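Local coordinates for protein glutamate--LysW ligase ArgX (Sulfolobus tokodaii, PDB 3VPB) that probably catalyses the ATP-dependent joining of the amino group of glutamate to the C-terminal glutamate of the carrier protein LysW during arginine biosynthesis, at residues B[103-108]-B[117-122]; B[179-184]-B[234-239]; B[185-190]-B[266-271]. All blocks are in the same frame, centred on the assembly; numbering follows the deposited sequence.

Interaction 1: B[103-108]-B[117-122]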
loop_
_atom_site.group_PDB
_atom_site.type_symbol
_atom_site.label_atom_id
_atom_site.label_comp_id
_atom_site.label_asym_id
_atom_site.label_seq_id
_atom_site.Cartn_x
_atom_site.Cartn_y
_atom_site.Cartn_z
ATOM N N ASP B 103 15.217 26.786 -0.708
ATOM C CA ASP B 103 14.062 27.385 -1.401
ATOM C C ASP B 103 13.107 26.277 -1.812
ATOM O O ASP B 103 13.507 25.392 -2.556
ATOM C CB ASP B 103 14.536 28.141 -2.633
ATOM C CG ASP B 103 15.198 29.461 -2.291
ATOM O OD1 ASP B 103 15.092 29.919 -1.134
ATOM O OD2 ASP B 103 15.796 30.059 -3.205
ATOM N N SER B 104 11.864 26.297 -1.322
ATOM C CA SER B 104 11.020 25.091 -1.445
ATOM C C SER B 104 9.626 25.438 -1.908
ATOM O O SER B 104 9.139 26.514 -1.617
ATOM C CB SER B 104 10.885 24.371 -0.116
ATOM O OG SER B 104 12.125 23.978 0.401
ATOM N N ILE B 105 9.005 24.512 -2.636
ATOM C CA ILE B 105 7.619 24.651 -3.063
ATOM C C ILE B 105 6.931 23.328 -2.727
ATOM O O ILE B 105 7.514 22.262 -2.908
ATOM C CB ILE B 105 7.503 24.896 -4.580
ATOM C CG1 ILE B 105 8.282 26.137 -5.006
ATOM C CG2 ILE B 105 6.028 25.054 -5.001
ATOM C CD1 ILE B 105 8.364 26.296 -6.543
ATOM N N ILE B 106 5.714 23.403 -2.207
ATOM C CA ILE B 106 4.982 22.203 -1.820
ATOM C C ILE B 106 3.925 21.884 -2.861
ATOM O O ILE B 106 3.171 22.764 -3.274
ATOM C CB ILE B 106 4.342 22.380 -0.424
ATOM C CG1 ILE B 106 5.429 22.705 0.596
ATOM C CG2 ILE B 106 3.537 21.131 -0.005
ATOM C CD1 ILE B 106 6.693 21.784 0.550
ATOM N N ALA B 107 3.892 20.619 -3.279
ATOM C CA ALA B 107 2.962 20.165 -4.298
ATOM C C ALA B 107 2.176 18.973 -3.755
ATOM O O ALA B 107 2.761 17.945 -3.382
ATOM C CB ALA B 107 3.737 19.757 -5.552
ATOM N N LEU B 108 0.850 19.105 -3.719
ATOM C CA LEU B 108 0.028 18.103 -3.041
ATOM C C LEU B 108 -0.767 17.204 -3.980
ATOM O O LEU B 108 -1.786 16.612 -3.577
ATOM C CB LEU B 108 -0.890 18.766 -2.007
ATOM C CG LEU B 108 -0.141 19.638 -0.991
ATOM C CD1 LEU B 108 -1.113 20.453 -0.159
ATOM C CD2 LEU B 108 0.795 18.801 -0.046
ATOM N N TYR B 117 7.775 21.698 -10.785
ATOM C CA TYR B 117 8.983 21.480 -11.599
ATOM C C TYR B 117 9.093 22.553 -12.662
ATOM O O TYR B 117 10.175 23.133 -12.873
ATOM C CB TYR B 117 8.960 20.100 -12.311
ATOM C CG TYR B 117 8.878 18.865 -11.419
ATOM C CD1 TYR B 117 8.553 17.611 -11.981
ATOM C CD2 TYR B 117 9.118 18.925 -10.043
ATOM C CE1 TYR B 117 8.474 16.468 -11.187
ATOM C CE2 TYR B 117 9.016 17.788 -9.232
ATOM C CZ TYR B 117 8.705 16.554 -9.823
ATOM O OH TYR B 117 8.603 15.405 -9.076
ATOM N N GLU B 118 7.972 22.801 -13.337
ATOM C CA GLU B 118 7.885 23.830 -14.382
ATOM C C GLU B 118 8.176 25.249 -13.869
ATOM O O GLU B 118 8.772 26.054 -14.598
ATOM C CB GLU B 118 6.530 23.766 -15.097
ATOM C CG GLU B 118 6.384 22.517 -15.965
ATOM C CD GLU B 118 4.969 22.272 -16.464
ATOM O OE1 GLU B 118 4.009 22.897 -15.931
ATOM O OE2 GLU B 118 4.826 21.445 -17.410
ATOM N N GLN B 119 7.781 25.549 -12.634
ATOM C CA GLN B 119 7.996 26.883 -12.044
ATOM C C GLN B 119 9.439 27.111 -11.652
ATOM O O GLN B 119 9.943 28.226 -11.779
ATOM C CB GLN B 119 7.107 27.106 -10.811
ATOM C CG GLN B 119 5.663 27.441 -11.165
ATOM C CD GLN B 119 4.740 27.544 -9.958
ATOM O OE1 GLN B 119 3.519 27.406 -10.089
ATOM N NE2 GLN B 119 5.310 27.798 -8.788
ATOM N N ARG B 120 10.078 26.043 -11.174
ATOM C CA ARG B 120 11.434 26.049 -10.619
ATOM C C ARG B 120 12.517 25.773 -11.657
ATOM O O ARG B 120 13.624 26.294 -11.570
ATOM C CB ARG B 120 11.556 24.912 -9.622
ATOM C CG ARG B 120 11.197 25.200 -8.236
ATOM C CD ARG B 120 12.131 24.365 -7.371
ATOM N NE ARG B 120 13.387 25.085 -7.249
ATOM C CZ ARG B 120 13.603 26.028 -6.344
ATOM N NH1 ARG B 120 12.660 26.324 -5.444
ATOM N NH2 ARG B 120 14.768 26.649 -6.333
ATOM N N GLY B 121 12.210 24.890 -12.591
ATOM C CA GLY B 121 13.209 24.366 -13.518
ATOM C C GLY B 121 14.174 23.399 -12.857
ATOM O O GLY B 121 14.142 23.190 -11.646
ATOM N N PHE B 122 15.057 22.815 -13.661
ATOM C CA PHE B 122 15.956 21.758 -13.187
ATOM C C PHE B 122 17.401 22.264 -12.960
ATOM O O PHE B 122 17.796 23.265 -13.561
ATOM C CB PHE B 122 15.875 20.594 -14.179
ATOM C CG PHE B 122 14.469 20.120 -14.403
ATOM C CD1 PHE B 122 13.767 19.467 -13.384
ATOM C CD2 PHE B 122 13.820 20.382 -15.601
ATOM C CE1 PHE B 122 12.452 19.051 -13.575
ATOM C CE2 PHE B 122 12.509 19.969 -15.797
ATOM C CZ PHE B 122 11.830 19.286 -14.786
HETATM O O HOH W 1 15.888 28.911 -5.746
#
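Bends at chi2 (-146°) and chi3 (82°) of Arg120 fold its chain back along strand 104-107, past Ile105 and up to Asp103. Ile105 has CG1 beside its backbone N, which sends CD1 out to the helix. The two chains run antiparallel to each other, and Ile105 CD1 rests on Arg120 CG at 3.5 Å. Ile105 CG1 sits beside the guanidinium, close to its plane. Gln119 adds a looser touch, its NE2 4.1 Å from Ile105 CD1. At the far end, Arg120 NH1 comes within 3.2 Å of Asp103 O, but the angle is too poor for a hydrogen bond. The charged groups meet through a water instead: it accepts from Arg120 NH2 at 2.6 Å and donates to Asp103 OD2 at 2.8 Å. With an alanine here instead of Arg120, the water would probably lose the group that donates to it, and Ile105 CD1 the carbon it rests on. Arg120 also touches Val166 and Glu168 of strand 164-168, and Pro37 of the second subunit packs on Ile105 and Gln119. The contact is a helix end packed on strand 104-107 of the ATP-grasp domain, the outermost strand of its antiparallel sheet within this chain, which pairs on its other side with a strand of the second subunit.

Interaction 2: B[179-184]-B[234-239]. With MG (magnesium ion), chain N; ADP (adenosine-5'-diphosphate), chain L.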
loop_
_atom_site.group_PDB
_atom_site.type_symbol
_atom_site.label_atom_id
_atom_site.label_comp_id
_atom_site.label_asym_id
_atom_site.label_seq_id
_atom_site.Cartn_x
_atom_site.Cartn_y
_atom_site.Cartn_z
ATOM N N CYS B 179 24.622 17.887 13.201
ATOM C CA CYS B 179 24.850 18.303 14.593
ATOM C C CYS B 179 23.840 17.624 15.516
ATOM O O CYS B 179 22.784 17.133 15.055
ATOM C CB CYS B 179 24.710 19.819 14.700
ATOM S SG CYS B 179 25.777 20.672 13.497
ATOM N N ILE B 180 24.156 17.616 16.810
ATOM C CA ILE B 180 23.267 17.096 17.833
ATOM C C ILE B 180 23.192 18.167 18.918
ATOM O O ILE B 180 24.201 18.805 19.236
ATOM C CB ILE B 180 23.784 15.783 18.439
ATOM C CG1 ILE B 180 23.660 14.652 17.401
ATOM C CG2 ILE B 180 22.968 15.410 19.726
ATOM C CD1 ILE B 180 24.041 13.243 17.879
ATOM N N ALA B 181 22.001 18.365 19.452
ATOM C CA ALA B 181 21.777 19.293 20.557
ATOM C C ALA B 181 21.050 18.550 21.680
ATOM O O ALA B 181 20.164 17.707 21.429
ATOM C CB ALA B 181 20.966 20.486 20.101
ATOM N N ILE B 182 21.459 18.834 22.911
ATOM C CA ILE B 182 20.808 18.296 24.095
ATOM C C ILE B 182 20.446 19.487 24.964
ATOM O O ILE B 182 21.308 20.334 25.237
ATOM C CB ILE B 182 21.736 17.310 24.857
ATOM C CG1 ILE B 182 21.984 16.042 24.033
ATOM C CG2 ILE B 182 21.154 16.929 26.198
ATOM C CD1 ILE B 182 22.956 15.076 24.715
ATOM N N GLY B 183 19.174 19.568 25.370
ATOM C CA GLY B 183 18.674 20.690 26.174
ATOM C C GLY B 183 18.780 22.028 25.463
ATOM O O GLY B 183 18.970 23.060 26.111
ATOM N N GLU B 184 18.665 22.009 24.133
ATOM C CA GLU B 184 18.808 23.210 23.267
ATOM C C GLU B 184 20.205 23.856 23.285
ATOM O O GLU B 184 20.366 25.033 22.940
ATOM C CB GLU B 184 17.680 24.244 23.472
ATOM C CG GLU B 184 16.287 23.623 23.446
ATOM C CD GLU B 184 15.142 24.615 23.584
ATOM O OE1 GLU B 184 15.375 25.840 23.663
ATOM O OE2 GLU B 184 13.984 24.151 23.627
ATOM N N VAL B 234 17.902 16.233 19.915
ATOM C CA VAL B 234 17.572 16.170 18.484
ATOM C C VAL B 234 18.814 16.279 17.616
ATOM O O VAL B 234 19.850 16.823 18.048
ATOM C CB VAL B 234 16.573 17.280 18.052
ATOM C CG1 VAL B 234 15.159 17.073 18.668
ATOM C CG2 VAL B 234 17.135 18.665 18.387
ATOM N N SER B 235 18.718 15.768 16.394
ATOM C CA SER B 235 19.773 16.027 15.425
ATOM C C SER B 235 19.301 17.047 14.400
ATOM O O SER B 235 18.088 17.296 14.227
ATOM C CB SER B 235 20.263 14.728 14.753
ATOM O OG SER B 235 19.231 14.162 13.989
ATOM N N ILE B 236 20.277 17.678 13.751
ATOM C CA ILE B 236 20.005 18.703 12.765
ATOM C C ILE B 236 20.901 18.428 11.562
ATOM O O ILE B 236 22.106 18.123 11.723
ATOM C CB ILE B 236 20.330 20.125 13.295
ATOM C CG1 ILE B 236 19.771 20.369 14.703
ATOM C CG2 ILE B 236 19.759 21.197 12.351
ATOM C CD1 ILE B 236 20.619 19.802 15.914
ATOM N N ASP B 237 20.302 18.516 10.369
ATOM C CA ASP B 237 21.022 18.375 9.115
ATOM C C ASP B 237 21.171 19.768 8.512
ATOM O O ASP B 237 20.184 20.510 8.358
ATOM C CB ASP B 237 20.253 17.510 8.086
ATOM C CG ASP B 237 20.123 16.042 8.471
ATOM O OD1 ASP B 237 20.239 15.671 9.649
ATOM O OD2 ASP B 237 19.883 15.214 7.539
ATOM N N ILE B 238 22.406 20.113 8.144
ATOM C CA ILE B 238 22.675 21.398 7.493
ATOM C C ILE B 238 23.409 21.225 6.153
ATOM O O ILE B 238 24.280 20.367 6.010
ATOM C CB ILE B 238 23.452 22.331 8.460
ATOM C CG1 ILE B 238 22.482 22.827 9.538
ATOM C CG2 ILE B 238 24.115 23.517 7.699
ATOM C CD1 ILE B 238 23.156 23.435 10.750
ATOM N N LEU B 239 22.981 22.010 5.160
ATOM C CA LEU B 239 23.594 22.043 3.844
ATOM C C LEU B 239 24.347 23.352 3.684
ATOM O O LEU B 239 24.002 24.373 4.312
ATOM C CB LEU B 239 22.540 21.936 2.737
ATOM C CG LEU B 239 21.739 20.630 2.735
ATOM C CD1 LEU B 239 20.452 20.806 1.931
ATOM C CD2 LEU B 239 22.635 19.526 2.193
HETATM MG MG MG N . 18.685 13.698 6.795
HETATM P PB ADP L . 16.276 12.200 5.406
HETATM O O1B ADP L . 15.355 12.525 6.522
HETATM O O2B ADP L . 17.749 12.094 5.766
HETATM O O3B ADP L . 15.841 11.075 4.511
HETATM P PA ADP L . 17.182 14.627 4.089
HETATM O O1A ADP L . 16.312 15.788 3.616
HETATM O O2A ADP L . 18.188 14.760 5.211
HETATM O O3A ADP L . 16.131 13.450 4.397
HETATM O "O5'" ADP L . 17.943 14.103 2.776
HETATM C "C5'" ADP L . 18.894 13.038 2.783
HETATM C "C4'" ADP L . 20.140 13.458 2.026
HETATM O "O4'" ADP L . 19.757 13.918 0.726
HETATM C "C3'" ADP L . 20.810 14.656 2.705
HETATM O "O3'" ADP L . 21.780 14.224 3.668
HETATM C "C2'" ADP L . 21.468 15.368 1.547
HETATM O "O2'" ADP L . 22.716 14.742 1.218
HETATM C "C1'" ADP L . 20.511 15.096 0.417
HETATM N N9 ADP L . 19.569 16.218 0.250
HETATM C C8 ADP L . 18.292 16.307 0.703
HETATM N N7 ADP L . 17.763 17.468 0.291
HETATM C C5 ADP L . 18.698 18.119 -0.429
HETATM C C6 ADP L . 18.799 19.408 -1.124
HETATM N N6 ADP L . 17.736 20.233 -1.161
HETATM N N1 ADP L . 19.954 19.694 -1.796
HETATM C C2 ADP L . 21.012 18.875 -1.790
HETATM N N3 ADP L . 20.987 17.688 -1.132
HETATM C C4 ADP L . 19.877 17.293 -0.452
HETATM O O HOH W 2 20.539 13.146 5.906
#
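Strand 234-239 brings Asp237 and Leu239 to the ATP-grasp nucleotide and magnesium site, and 179-184 pairs with it through Cys179, Ile180 and Ala181. Cys179 with Ile236 and Ala181 with Val234 are antiparallel hydrogen-bonded pairs, and Ile180 with Ser235 is the non-hydrogen-bonded pair between them. Four backbone bonds join the strands. Cys179 N reaches Ile236 O at 2.9 Å, and Ile236 N returns to Cys179 O. Ala181 N meets Val234 O at 3.0 Å, and Val234 N meets Ala181 O at 3.1 Å. On the face of Cys179 and Ala181, Ile236 has CG1 beside its backbone N (chi1 -47°), and its CD1 lies 4.3 Å from Cys179 CB and also touches Ala181 CB. On the face of Ile180 and Ser235, Ser235 OG is hydrogen-bonded to Asn252 and to Glu56 of the LysW chain. Further along, Asp237 OD2 binds the magnesium ion at 2.1 Å. ADP O2A and O2B and a water bind the same ion, and Glu250 is a further ligand. Leu239 CD1 lies 3.7 Å from ADP C6, against the adenine. Asp237 OD1 forms a salt bridge with Arg178, which is likely to steady the carboxylate. The magnesium ion probably offsets the negative charges of Asp237 and the phosphates, which would otherwise repel each other.

Interaction 3: B[185-190]-B[266-271]. With GLU (glutamic acid), chain M.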
loop_
_atom_site.group_PDB
_atom_site.type_symbol
_atom_site.label_atom_id
_atom_site.label_comp_id
_atom_site.label_asym_id
_atom_site.label_seq_id
_atom_site.Cartn_x
_atom_site.Cartn_y
_atom_site.Cartn_z
ATOM N N GLU B 185 21.200 23.083 23.694
ATOM C CA GLU B 185 22.598 23.508 23.597
ATOM C C GLU B 185 23.315 22.592 22.639
ATOM O O GLU B 185 23.096 21.388 22.652
ATOM C CB GLU B 185 23.302 23.444 24.947
ATOM C CG GLU B 185 22.687 24.374 25.993
ATOM C CD GLU B 185 23.660 24.760 27.086
ATOM O OE1 GLU B 185 23.684 25.962 27.436
ATOM O OE2 GLU B 185 24.391 23.880 27.605
ATOM N N LEU B 186 24.198 23.167 21.833
ATOM C CA LEU B 186 24.969 22.373 20.880
ATOM C C LEU B 186 25.900 21.360 21.556
ATOM O O LEU B 186 26.712 21.721 22.422
ATOM C CB LEU B 186 25.779 23.297 19.951
ATOM C CG LEU B 186 26.643 22.536 18.933
ATOM C CD1 LEU B 186 25.790 21.783 17.891
ATOM C CD2 LEU B 186 27.629 23.482 18.256
ATOM N N LEU B 187 25.800 20.090 21.153
ATOM C CA LEU B 187 26.717 19.067 21.637
ATOM C C LEU B 187 27.936 18.944 20.711
ATOM O O LEU B 187 29.091 18.826 21.165
ATOM C CB LEU B 187 25.998 17.711 21.774
ATOM C CG LEU B 187 26.821 16.531 22.285
ATOM C CD1 LEU B 187 27.164 16.702 23.791
ATOM C CD2 LEU B 187 26.126 15.205 22.030
ATOM N N GLY B 188 27.688 18.985 19.403
ATOM C CA GLY B 188 28.779 18.869 18.455
ATOM C C GLY B 188 28.229 18.706 17.053
ATOM O O GLY B 188 27.014 18.551 16.872
ATOM N N CYS B 189 29.145 18.732 16.083
ATOM C CA CYS B 189 28.813 18.611 14.659
ATOM C C CYS B 189 29.875 17.792 13.974
ATOM O O CYS B 189 31.033 17.729 14.418
ATOM C CB CYS B 189 28.753 19.986 13.966
ATOM S SG CYS B 189 27.536 21.165 14.543
ATOM N N TYR B 190 29.502 17.165 12.868
ATOM C CA TYR B 190 30.487 16.518 12.045
ATOM C C TYR B 190 29.996 16.534 10.593
ATOM O O TYR B 190 28.851 16.944 10.318
ATOM C CB TYR B 190 30.828 15.111 12.561
ATOM C CG TYR B 190 29.817 14.065 12.216
ATOM C CD1 TYR B 190 28.633 13.967 12.928
ATOM C CD2 TYR B 190 30.044 13.171 11.166
ATOM C CE1 TYR B 190 27.694 13.006 12.612
ATOM C CE2 TYR B 190 29.132 12.219 10.856
ATOM C CZ TYR B 190 27.953 12.145 11.584
ATOM O OH TYR B 190 27.021 11.207 11.260
ATOM N N ILE B 266 32.487 11.918 21.111
ATOM C CA ILE B 266 31.576 12.299 22.191
ATOM C C ILE B 266 30.761 11.083 22.634
ATOM O O ILE B 266 30.207 10.363 21.805
ATOM C CB ILE B 266 30.680 13.495 21.782
ATOM C CG1 ILE B 266 31.542 14.760 21.624
ATOM C CG2 ILE B 266 29.525 13.704 22.779
ATOM C CD1 ILE B 266 30.885 15.879 20.844
ATOM N N ASN B 267 30.747 10.823 23.943
ATOM C CA ASN B 267 29.884 9.801 24.517
ATOM C C ASN B 267 28.459 10.374 24.620
ATOM O O ASN B 267 28.051 10.908 25.652
ATOM C CB ASN B 267 30.406 9.352 25.879
ATOM C CG ASN B 267 29.692 8.117 26.413
ATOM O OD1 ASN B 267 28.538 7.834 26.057
ATOM N ND2 ASN B 267 30.378 7.366 27.287
ATOM N N VAL B 268 27.734 10.299 23.514
ATOM C CA VAL B 268 26.366 10.857 23.423
ATOM C C VAL B 268 25.409 10.279 24.484
ATOM O O VAL B 268 24.674 11.036 25.131
ATOM C CB VAL B 268 25.782 10.698 21.993
ATOM C CG1 VAL B 268 24.312 11.154 21.918
ATOM C CG2 VAL B 268 26.594 11.490 20.973
ATOM N N ALA B 269 25.430 8.960 24.663
ATOM C CA ALA B 269 24.564 8.322 25.679
ATOM C C ALA B 269 24.883 8.829 27.103
ATOM O O ALA B 269 23.985 9.081 27.913
ATOM C CB ALA B 269 24.636 6.797 25.576
ATOM N N GLN B 270 26.164 9.048 27.391
ATOM C CA GLN B 270 26.549 9.586 28.711
ATOM C C GLN B 270 26.075 11.023 28.892
ATOM O O GLN B 270 25.571 11.396 29.975
ATOM C CB GLN B 270 28.084 9.486 28.885
ATOM C CG GLN B 270 28.619 10.018 30.222
ATOM C CD GLN B 270 28.067 9.267 31.436
ATOM O OE1 GLN B 270 27.776 8.077 31.369
ATOM N NE2 GLN B 270 27.929 9.975 32.554
ATOM N N LYS B 271 26.241 11.848 27.854
ATOM C CA LYS B 271 25.776 13.241 27.913
ATOM C C LYS B 271 24.264 13.333 28.112
ATOM O O LYS B 271 23.774 14.189 28.847
ATOM C CB LYS B 271 26.196 14.022 26.658
ATOM C CG LYS B 271 27.718 14.140 26.502
ATOM C CD LYS B 271 28.265 15.086 27.591
ATOM C CE LYS B 271 29.792 15.138 27.567
ATOM N NZ LYS B 271 30.264 15.817 26.321
HETATM N N GLU M . 20.439 8.634 10.458
HETATM C CA GLU M . 21.780 9.265 10.327
HETATM C C GLU M . 22.374 8.911 8.981
HETATM O O GLU M . 23.166 9.717 8.457
HETATM C CB GLU M . 22.719 8.795 11.450
HETATM C CG GLU M . 24.024 9.569 11.519
HETATM C CD GLU M . 24.948 9.100 12.643
HETATM O OE1 GLU M . 25.023 7.870 12.895
HETATM O OE2 GLU M . 25.605 9.986 13.257
HETATM O OXT GLU M . 22.106 7.826 8.415
#
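Across the contact, Leu187 meets Ile266 without any flat group; the ring of this region is that of Tyr190, further along the strand. Tyr190 OH donates to OE2 of the bound glutamate at 2.7 Å. Val203 and Ala263 also touch the Tyr190 side chain. Leu187 carries the contact itself. Its CG lies opposite the backbone N (chi1 -179°), which carries the two methyls to Ile266 and the first turn of the helix. CD2 sits 3.8 Å from Ile266 CG2 and 3.9 Å from Val268 CG2, and CD1 meets Lys271 CG at 3.8 Å. Ile266 and Leu187 run past each other in opposite directions, and Ile266 CD1 ends 3.5 Å from Leu187 O. Gly188 matters here because a side chain on it would run into Ile266 CD1. On the helix side, Asn267 is the N-cap: its OD1 accepts from Gln270 N at 3.0 Å, the donor standing above the carbonyl plane. Phe260 of the substrate-binding GF motif packs on Leu187, Ile266 and Val268. Leu187 and Gly188 face Ile180 as a classic beta bulge, and the start of the C-terminal helix 268-280, with Ile266 before it, packs on that bulged strand beside the glutamate pocket.

In the fold
Interactions 2 and 3 adjoin, with centres 9 Å apart. Strands 175-182 and 185-193 are neighbours in one five-stranded sheet, and strand 233-241 lies beyond 175-182. A disulfide joins the two contacts, with Cys179 SG 2.1 Å from Cys189 SG. Ile180 O is 2.8 Å from Leu187 N, probably a hydrogen bond. From this same sheet Asp237 of interaction 2 binds magnesium and Tyr190 of interaction 3 binds glutamate. Interaction 1 lies in another sheet, its centre about 27 Å from that of interaction 2 and about 36 Å from that of interaction 3. It lies near the nucleotide, its Ser104 side chain about 7 Å from ADP, while interaction 2 touches it.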